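Local atomic coordinates of copper-transporting ATPase (Sulfolobus solfataricus, PDB entry 2YJ3), a protein that probably couples ATP hydrolysis to the movement of copper across the cell membrane, as a type IB P-type ATPase, here represented by its catalytic domain. Residues Leu39-Ile50 with Ala129-Pro139; Ala217-Asn225 with Ala234-Ile243. The protein carries 1 engineered substitution. All coordinates share one frame; numbering follows the deposited sequence.

Contact 1: residues Leu39-Ile50 with Ala129-Pro139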
loop_
_atom_site.group_PDB
_atom_site.type_symbol
_atom_site.label_atom_id
_atom_site.label_comp_id
_atom_site.label_asym_id
_atom_site.label_seq_id
_atom_site.Cartn_x
_atom_site.Cartn_y
_atom_site.Cartn_z
ATOM N N LEU A 39 -2.198 -6.382 2.210
ATOM C CA LEU A 39 -2.295 -6.945 3.552
ATOM C C LEU A 39 -2.730 -5.875 4.536
ATOM O O LEU A 39 -3.101 -6.165 5.670
ATOM C CB LEU A 39 -0.948 -7.526 3.984
ATOM C CG LEU A 39 -0.513 -8.798 3.261
ATOM C CD1 LEU A 39 0.860 -9.256 3.737
ATOM C CD2 LEU A 39 -1.555 -9.892 3.467
ATOM N N THR A 40 -2.678 -4.627 4.096
ATOM C CA THR A 40 -3.081 -3.519 4.932
ATOM C C THR A 40 -4.015 -2.662 4.117
ATOM O O THR A 40 -4.070 -2.785 2.898
ATOM C CB THR A 40 -1.872 -2.649 5.315
ATOM O OG1 THR A 40 -1.326 -2.060 4.135
ATOM C CG2 THR A 40 -0.802 -3.478 6.003
ATOM N N TYR A 41 -4.746 -1.783 4.783
ATOM C CA TYR A 41 -5.628 -0.879 4.073
ATOM C C TYR A 41 -4.801 0.071 3.219
ATOM O O TYR A 41 -3.602 0.251 3.454
ATOM C CB TYR A 41 -6.514 -0.129 5.061
ATOM C CG TYR A 41 -7.519 -1.044 5.734
ATOM C CD1 TYR A 41 -8.734 -1.329 5.126
ATOM C CD2 TYR A 41 -7.243 -1.643 6.957
ATOM C CE1 TYR A 41 -9.657 -2.173 5.726
ATOM C CE2 TYR A 41 -8.157 -2.486 7.568
ATOM C CZ TYR A 41 -9.366 -2.746 6.943
ATOM O OH TYR A 41 -10.287 -3.581 7.529
ATOM N N GLY A 42 -5.438 0.655 2.213
ATOM C CA GLY A 42 -4.769 1.571 1.315
ATOM C C GLY A 42 -4.402 2.885 1.976
ATOM O O GLY A 42 -3.492 3.574 1.521
ATOM N N THR A 43 -5.105 3.252 3.043
ATOM C CA THR A 43 -4.783 4.500 3.725
ATOM C C THR A 43 -4.212 4.262 5.131
ATOM O O THR A 43 -4.823 3.577 5.964
ATOM C CB THR A 43 -5.984 5.492 3.753
ATOM O OG1 THR A 43 -5.557 6.753 4.298
ATOM C CG2 THR A 43 -7.126 4.938 4.583
ATOM N N PRO A 44 -3.018 4.814 5.383
ATOM C CA PRO A 44 -2.307 4.647 6.652
ATOM C C PRO A 44 -2.929 5.518 7.733
ATOM O O PRO A 44 -3.848 6.283 7.442
ATOM C CB PRO A 44 -0.907 5.157 6.326
ATOM C CG PRO A 44 -1.136 6.207 5.286
ATOM C CD PRO A 44 -2.311 5.725 4.466
ATOM N N ILE A 45 -2.452 5.389 8.966
ATOM C CA ILE A 45 -2.880 6.284 10.032
ATOM C C ILE A 45 -1.688 6.943 10.722
ATOM O O ILE A 45 -0.574 6.429 10.714
ATOM C CB ILE A 45 -3.740 5.584 11.117
ATOM C CG1 ILE A 45 -2.984 4.417 11.755
ATOM C CG2 ILE A 45 -5.074 5.104 10.530
ATOM C CD1 ILE A 45 -3.808 3.645 12.801
ATOM N N VAL A 46 -1.958 8.092 11.316
ATOM C CA VAL A 46 -1.025 8.760 12.185
ATOM C C VAL A 46 -0.988 7.986 13.496
ATOM O O VAL A 46 -2.006 7.872 14.179
ATOM C CB VAL A 46 -1.514 10.182 12.434
ATOM C CG1 VAL A 46 -0.774 10.802 13.605
ATOM C CG2 VAL A 46 -1.388 11.022 11.137
ATOM N N THR A 47 0.166 7.418 13.830
ATOM C CA THR A 47 0.335 6.726 15.109
ATOM C C THR A 47 0.909 7.649 16.185
ATOM O O THR A 47 0.832 7.348 17.381
ATOM C CB THR A 47 1.214 5.470 14.980
ATOM O OG1 THR A 47 2.387 5.782 14.223
ATOM C CG2 THR A 47 0.447 4.358 14.272
ATOM N N GLN A 48 1.478 8.776 15.767
ATOM C CA GLN A 48 1.888 9.805 16.731
ATOM C C GLN A 48 2.265 11.135 16.078
ATOM O O GLN A 48 2.826 11.174 14.995
ATOM C CB GLN A 48 3.030 9.311 17.622
ATOM C CG GLN A 48 4.404 9.794 17.206
ATOM C CD GLN A 48 5.432 9.624 18.318
ATOM O OE1 GLN A 48 5.164 9.933 19.485
ATOM N NE2 GLN A 48 6.616 9.136 17.959
ATOM N N PHE A 49 1.919 12.222 16.746
ATOM C CA PHE A 49 2.285 13.539 16.305
ATOM C C PHE A 49 3.055 14.218 17.428
ATOM O O PHE A 49 2.574 14.286 18.557
ATOM C CB PHE A 49 1.043 14.361 15.985
ATOM C CG PHE A 49 1.340 15.803 15.713
ATOM C CD1 PHE A 49 1.977 16.171 14.542
ATOM C CD2 PHE A 49 1.003 16.785 16.642
ATOM C CE1 PHE A 49 2.282 17.510 14.284
ATOM C CE2 PHE A 49 1.305 18.114 16.411
ATOM C CZ PHE A 49 1.944 18.480 15.222
ATOM N N ILE A 50 4.236 14.729 17.104
ATOM C CA ILE A 50 5.016 15.527 18.034
ATOM C C ILE A 50 5.119 16.970 17.549
ATOM O O ILE A 50 5.588 17.232 16.454
ATOM C CB ILE A 50 6.416 14.914 18.249
ATOM C CG1 ILE A 50 6.280 13.540 18.904
ATOM C CG2 ILE A 50 7.241 15.799 19.170
ATOM C CD1 ILE A 50 7.565 12.786 19.058
ATOM N N ALA A 129 7.985 19.996 13.819
ATOM C CA ALA A 129 7.039 18.955 14.208
ATOM C C ALA A 129 7.291 17.709 13.386
ATOM O O ALA A 129 8.033 17.751 12.392
ATOM C CB ALA A 129 5.594 19.442 13.998
ATOM N N SER A 130 6.656 16.605 13.770
ATOM C CA SER A 130 6.793 15.362 13.012
ATOM C C SER A 130 5.648 14.379 13.267
ATOM O O SER A 130 4.944 14.478 14.279
ATOM C CB SER A 130 8.131 14.691 13.330
ATOM O OG SER A 130 8.107 14.192 14.654
ATOM N N PHE A 131 5.475 13.430 12.345
ATOM C CA PHE A 131 4.460 12.375 12.473
ATOM C C PHE A 131 5.121 11.037 12.316
ATOM O O PHE A 131 6.028 10.887 11.482
ATOM C CB PHE A 131 3.427 12.432 11.332
ATOM C CG PHE A 131 2.629 13.694 11.279
ATOM C CD1 PHE A 131 3.120 14.815 10.618
ATOM C CD2 PHE A 131 1.376 13.759 11.870
ATOM C CE1 PHE A 131 2.377 15.975 10.570
ATOM C CE2 PHE A 131 0.617 14.917 11.810
ATOM C CZ PHE A 131 1.115 16.022 11.174
ATOM N N ASN A 132 4.666 10.070 13.109
ATOM C CA ASN A 132 4.858 8.667 12.786
ATOM C C ASN A 132 3.554 8.225 12.122
ATOM O O ASN A 132 2.494 8.493 12.657
ATOM C CB ASN A 132 5.085 7.848 14.059
ATOM C CG ASN A 132 6.549 7.520 14.302
ATOM O OD1 ASN A 132 7.380 8.406 14.524
ATOM N ND2 ASN A 132 6.869 6.231 14.277
ATOM N N ILE A 133 3.622 7.589 10.956
ATOM C CA ILE A 133 2.429 7.029 10.329
ATOM C C ILE A 133 2.654 5.547 10.053
ATOM O O ILE A 133 3.760 5.135 9.721
ATOM C CB ILE A 133 2.047 7.735 9.004
ATOM C CG1 ILE A 133 2.890 7.214 7.844
ATOM C CG2 ILE A 133 2.146 9.242 9.129
ATOM C CD1 ILE A 133 2.313 5.976 7.172
ATOM N N SER A 134 1.605 4.744 10.186
ATOM C CA SER A 134 1.738 3.321 9.920
ATOM C C SER A 134 0.561 2.760 9.126
ATOM O O SER A 134 -0.538 3.327 9.127
ATOM C CB SER A 134 1.914 2.549 11.229
ATOM O OG SER A 134 0.705 2.534 11.958
ATOM N N ASP A 135 0.814 1.657 8.428
ATOM C CA ASP A 135 -0.235 0.925 7.735
ATOM C C ASP A 135 -1.092 0.188 8.760
ATOM O O ASP A 135 -0.614 -0.180 9.834
ATOM C CB ASP A 135 0.369 -0.061 6.725
ATOM C CG ASP A 135 0.855 0.632 5.434
ATOM O OD1 ASP A 135 0.288 1.686 5.066
ATOM O OD2 ASP A 135 1.801 0.121 4.785
ATOM N N VAL A 136 -2.363 -0.004 8.427
ATOM C CA VAL A 136 -3.289 -0.748 9.272
ATOM C C VAL A 136 -3.564 -2.104 8.630
ATOM O O VAL A 136 -4.026 -2.177 7.497
ATOM C CB VAL A 136 -4.623 0.007 9.436
ATOM C CG1 VAL A 136 -5.653 -0.862 10.163
ATOM C CG2 VAL A 136 -4.399 1.318 10.168
ATOM N N PRO A 137 -3.262 -3.191 9.349
ATOM C CA PRO A 137 -3.492 -4.522 8.772
ATOM C C PRO A 137 -4.970 -4.805 8.493
ATOM O O PRO A 137 -5.844 -4.301 9.200
ATOM C CB PRO A 137 -2.949 -5.478 9.844
ATOM C CG PRO A 137 -2.822 -4.649 11.098
ATOM C CD PRO A 137 -2.591 -3.239 10.659
ATOM N N ARG A 138 -5.240 -5.581 7.449
ATOM C CA ARG A 138 -6.588 -6.076 7.196
ATOM C C ARG A 138 -6.855 -7.305 8.060
ATOM O O ARG A 138 -6.020 -8.206 8.149
ATOM C CB ARG A 138 -6.772 -6.459 5.729
ATOM C CG ARG A 138 -6.694 -5.315 4.757
ATOM C CD ARG A 138 -7.030 -5.796 3.354
ATOM N NE ARG A 138 -6.692 -4.788 2.354
ATOM C CZ ARG A 138 -7.499 -3.806 1.983
ATOM N NH1 ARG A 138 -8.710 -3.708 2.528
ATOM N NH2 ARG A 138 -7.097 -2.930 1.069
ATOM N N PRO A 139 -8.031 -7.352 8.691
ATOM C CA PRO A 139 -8.419 -8.540 9.461
ATOM C C PRO A 139 -8.667 -9.745 8.551
ATOM O O PRO A 139 -8.862 -9.567 7.345
ATOM C CB PRO A 139 -9.717 -8.105 10.140
ATOM C CG PRO A 139 -10.280 -7.048 9.234
ATOM C CD PRO A 139 -9.081 -6.320 8.677
HETATM O O HOH W 1 -3.229 0.900 6.158
#
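Strands I45-I50 and A129-S134 run antiparallel, their axes approaching to 4.4 Å at 141°, and the chains part beyond P44 before meeting again at T40 and P137, where Y41 N donates to V136 O and R138 N to L39 O. A classic beta bulge interrupts the ladder: T47 N, at 2.8 Å, and the more distant Q48 N both reach N132 O from the same face of its carbonyl plane. On the face bearing V46, F49, F131 and I133, F49 CD1 lies over the F131 ring toward its rim. The ring centroids are 4.8 Å apart with planes at 44°, neither parallel nor perpendicular, and F49 attains this with CG anti to its backbone N (chi1 172°). These large apolar groups suit a face covered by L56 and Y77. P44 and I133 lie side by side, tightly, with P44 CB 3.4 Å from I133 CD1.

The strands are the edge pair of the antiparallel nucleotide-binding (N) domain sheet; the linkers T40-P44 and D135-R138 form the two-stranded hinge to the phosphorylation (P) domain. There D135 sets its CB against T40 CG2, while its OD2 forms a salt bridge with K35 NZ and a hydrogen bond with T36 OG1, both ATP-binding residues. Where the chains separate, water 1 accepts from V136 N at 2.6 Å, within hydrogen-bonding distance of Y41 O and T43 O. The Y41 ring offers a broad apolar surface to the extended R138 side chain: R138 CG stands 4.2 Å from the ring centroid, directly over one face, and V136 CG1 packs 3.7 Å from Y41 CD2. Replacing the tyrosine with an alanine would probably leave R138 CG and V136 CG1 unsupported and the arginine stem able to shift. Beyond this stem, R138 NH2 donates to G37 O, tying the hinge to the KTGTLT signature.

Contact 2: residues Ala217-Asn225 with Ala234-Ile243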
loop_
_atom_site.group_PDB
_atom_site.type_symbol
_atom_site.label_atom_id
_atom_site.label_comp_id
_atom_site.label_asym_id
_atom_site.label_seq_id
_atom_site.Cartn_x
_atom_site.Cartn_y
_atom_site.Cartn_z
ATOM N N ALA A 217 4.364 -11.012 -13.277
ATOM C CA ALA A 217 3.846 -12.114 -12.481
ATOM C C ALA A 217 3.212 -13.138 -13.413
ATOM O O ALA A 217 2.641 -12.778 -14.443
ATOM C CB ALA A 217 2.827 -11.611 -11.463
ATOM N N ASP A 218 3.316 -14.415 -13.067
ATOM C CA ASP A 218 2.598 -15.434 -13.825
ATOM C C ASP A 218 1.098 -15.133 -13.833
ATOM O O ASP A 218 0.458 -15.150 -14.883
ATOM C CB ASP A 218 2.920 -16.831 -13.300
ATOM C CG ASP A 218 4.319 -17.279 -13.701
ATOM O OD1 ASP A 218 4.580 -17.353 -14.920
ATOM O OD2 ASP A 218 5.160 -17.525 -12.809
ATOM N N VAL A 219 0.544 -14.832 -12.666
ATOM C CA VAL A 219 -0.791 -14.241 -12.617
ATOM C C VAL A 219 -0.799 -13.090 -11.633
ATOM O O VAL A 219 -0.344 -13.216 -10.500
ATOM C CB VAL A 219 -1.926 -15.279 -12.364
ATOM C CG1 VAL A 219 -1.359 -16.574 -11.823
ATOM C CG2 VAL A 219 -3.031 -14.699 -11.452
ATOM N N SER A 220 -1.277 -11.951 -12.107
ATOM C CA SER A 220 -1.215 -10.728 -11.352
ATOM C C SER A 220 -2.595 -10.292 -10.895
ATOM O O SER A 220 -3.565 -10.361 -11.646
ATOM C CB SER A 220 -0.606 -9.621 -12.209
ATOM O OG SER A 220 -1.356 -9.450 -13.401
ATOM N N VAL A 221 -2.654 -9.802 -9.666
ATOM C CA VAL A 221 -3.872 -9.263 -9.112
ATOM C C VAL A 221 -3.625 -7.826 -8.661
ATOM O O VAL A 221 -2.716 -7.560 -7.878
ATOM C CB VAL A 221 -4.321 -10.096 -7.906
ATOM C CG1 VAL A 221 -5.618 -9.544 -7.315
ATOM C CG2 VAL A 221 -4.472 -11.541 -8.297
ATOM N N ALA A 222 -4.438 -6.906 -9.173
ATOM C CA ALA A 222 -4.452 -5.518 -8.735
ATOM C C ALA A 222 -5.609 -5.262 -7.769
ATOM O O ALA A 222 -6.718 -5.750 -7.985
ATOM C CB ALA A 222 -4.597 -4.605 -9.942
ATOM N N MET A 223 -5.363 -4.471 -6.724
ATOM C CA MET A 223 -6.441 -4.003 -5.857
ATOM C C MET A 223 -7.334 -2.959 -6.554
ATOM O O MET A 223 -6.916 -2.286 -7.497
ATOM C CB MET A 223 -5.876 -3.422 -4.560
ATOM C CG MET A 223 -4.960 -4.370 -3.798
ATOM S SD MET A 223 -5.816 -5.813 -3.127
ATOM C CE MET A 223 -6.921 -5.016 -1.962
ATOM N N GLY A 224 -8.569 -2.826 -6.082
ATOM C CA GLY A 224 -9.445 -1.777 -6.568
ATOM C C GLY A 224 -9.000 -0.422 -6.050
ATOM O O GLY A 224 -9.438 0.611 -6.558
ATOM N N ASN A 225 -8.113 -0.432 -5.050
ATOM C CA ASN A 225 -7.617 0.795 -4.416
ATOM C C ASN A 225 -6.416 1.436 -5.122
ATOM O O ASN A 225 -5.534 0.749 -5.643
ATOM C CB ASN A 225 -7.340 0.575 -2.910
ATOM C CG ASN A 225 -5.904 0.098 -2.606
ATOM O OD1 ASN A 225 -4.921 0.623 -3.137
ATOM N ND2 ASN A 225 -5.789 -0.873 -1.702
ATOM N N ALA A 234 -3.620 -5.635 -15.153
ATOM C CA ALA A 234 -3.470 -6.831 -14.324
ATOM C C ALA A 234 -4.431 -7.933 -14.752
ATOM O O ALA A 234 -5.520 -7.663 -15.263
ATOM C CB ALA A 234 -3.701 -6.483 -12.850
ATOM N N ASP A 235 -4.034 -9.179 -14.529
ATOM C CA ASP A 235 -4.871 -10.319 -14.880
ATOM C C ASP A 235 -6.202 -10.298 -14.144
ATOM O O ASP A 235 -7.243 -10.652 -14.705
ATOM C CB ASP A 235 -4.134 -11.615 -14.570
ATOM C CG ASP A 235 -2.987 -11.870 -15.528
ATOM O OD1 ASP A 235 -2.859 -11.124 -16.522
ATOM O OD2 ASP A 235 -2.218 -12.822 -15.292
ATOM N N ILE A 236 -6.164 -9.896 -12.878
ATOM C CA ILE A 236 -7.373 -9.845 -12.069
ATOM C C ILE A 236 -7.439 -8.570 -11.276
ATOM O O ILE A 236 -6.514 -8.247 -10.535
ATOM C CB ILE A 236 -7.434 -10.989 -11.062
ATOM C CG1 ILE A 236 -7.416 -12.331 -11.779
ATOM C CG2 ILE A 236 -8.677 -10.842 -10.179
ATOM C CD1 ILE A 236 -7.109 -13.478 -10.856
ATOM N N ILE A 237 -8.539 -7.848 -11.410
ATOM C CA ILE A 237 -8.741 -6.683 -10.573
ATOM C C ILE A 237 -9.709 -7.010 -9.421
ATOM O O ILE A 237 -10.835 -7.487 -9.647
ATOM C CB ILE A 237 -9.224 -5.481 -11.409
ATOM C CG1 ILE A 237 -8.264 -5.255 -12.581
ATOM C CG2 ILE A 237 -9.357 -4.243 -10.544
ATOM C CD1 ILE A 237 -8.475 -3.956 -13.321
ATOM N N LEU A 238 -9.252 -6.784 -8.190
ATOM C CA LEU A 238 -10.082 -7.024 -7.010
ATOM C C LEU A 238 -10.894 -5.788 -6.726
ATOM O O LEU A 238 -10.535 -5.002 -5.836
ATOM C CB LEU A 238 -9.232 -7.338 -5.776
ATOM C CG LEU A 238 -9.197 -8.759 -5.220
ATOM C CD1 LEU A 238 -8.909 -8.716 -3.731
ATOM C CD2 LEU A 238 -10.498 -9.471 -5.460
ATOM N N VAL A 239 -11.990 -5.615 -7.471
ATOM C CA VAL A 239 -12.834 -4.434 -7.324
ATOM C C VAL A 239 -13.236 -4.288 -5.881
ATOM O O VAL A 239 -13.334 -3.181 -5.346
ATOM C CB VAL A 239 -14.164 -4.572 -8.084
ATOM C CG1 VAL A 239 -14.860 -3.224 -8.158
ATOM C CG2 VAL A 239 -13.938 -5.139 -9.448
ATOM N N SER A 240 -13.484 -5.432 -5.262
ATOM C CA SER A 240 -14.029 -5.479 -3.918
ATOM C C SER A 240 -12.964 -5.154 -2.879
ATOM O O SER A 240 -13.281 -4.821 -1.735
ATOM C CB SER A 240 -14.588 -6.875 -3.659
ATOM O OG SER A 240 -13.615 -7.859 -3.968
ATOM N N ASN A 241 -11.699 -5.252 -3.283
ATOM C CA ASN A 241 -10.595 -5.185 -2.337
ATOM C C ASN A 241 -10.701 -6.315 -1.336
ATOM O O ASN A 241 -10.076 -6.287 -0.275
ATOM C CB ASN A 241 -10.572 -3.846 -1.616
ATOM C CG ASN A 241 -10.099 -2.726 -2.501
ATOM O OD1 ASN A 241 -8.989 -2.775 -3.033
ATOM N ND2 ASN A 241 -10.939 -1.706 -2.675
ATOM N N ASP A 242 -11.484 -7.323 -1.695
ATOM C CA ASP A 242 -11.713 -8.467 -0.824
ATOM C C ASP A 242 -10.637 -9.524 -1.036
ATOM O O ASP A 242 -10.803 -10.424 -1.868
ATOM C CB ASP A 242 -13.095 -9.060 -1.106
ATOM C CG ASP A 242 -13.611 -9.884 0.042
ATOM O OD1 ASP A 242 -12.802 -10.221 0.931
ATOM O OD2 ASP A 242 -14.827 -10.193 0.060
ATOM N N ILE A 243 -9.534 -9.422 -0.291
ATOM C CA ILE A 243 -8.444 -10.380 -0.463
ATOM C C ILE A 243 -8.831 -11.750 0.057
ATOM O O ILE A 243 -8.407 -12.771 -0.489
ATOM C CB ILE A 243 -7.140 -9.978 0.259
ATOM C CG1 ILE A 243 -6.970 -8.466 0.333
ATOM C CG2 ILE A 243 -5.959 -10.596 -0.452
ATOM C CD1 ILE A 243 -5.871 -7.940 -0.585
#
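L238 N donates to A222 O at 2.7 Å, almost straight at 175°, in a parallel ladder that pairs V221, A222 and M223 with I236, I237 and L238. At its start S220 OG accepts from D235 N at 2.9 Å; with OG between the backbone N and the carbonyl carbon (chi1 57°), a small hydroxyl meets the incoming chain beside its own backbone. The two small methyls let A222 CB and A234 CB meet at 3.6 Å. Branched V221 lays CG2 against I236 CB on the other face, and M223, bent at chi2 and chi3, carries SD to I243 CD1. At the far end L238-N241 makes a type I turn, and N241 takes the left-handed backbone shape that asparagine tolerates well, bringing OD1 to G224 N and N225 N in two weak bonds. Glycine suits position 224, where a CB would come too near L238 O and V239 O. Strand 219-223 is an inner strand of the Rossmann-like HAD sheet, bonded along its other edge to 201-205; strand 236-238 has antiparallel 15-16 on its outer side, and helix 20-27 covers V219 and I236.

How the contacts relate
Contact 2 belongs to the edge region of the P-domain sheet, whereas contact 1 runs from that domain into the N domain, on the opposite side of the chain's centre; their centres are 23 Å apart. They nonetheless touch where the hinge begins. R138 NH2 lies 3.7 Å from M223 CE, R138 CD lies 4.0 Å from I243 CG1, and G42 CA packs against N225 ND2. The catalytic pocket, with no nucleotide bound, adjoins this meeting point: D135 borders the ATP-binding residues, and the poorly ordered N225 side chain is about 7 Å from that of T36 between nearest atoms. Away from the D135 end, a magnesium ion lies by the N-domain strand, about 4 Å from the nearest atom of the V46 side chain.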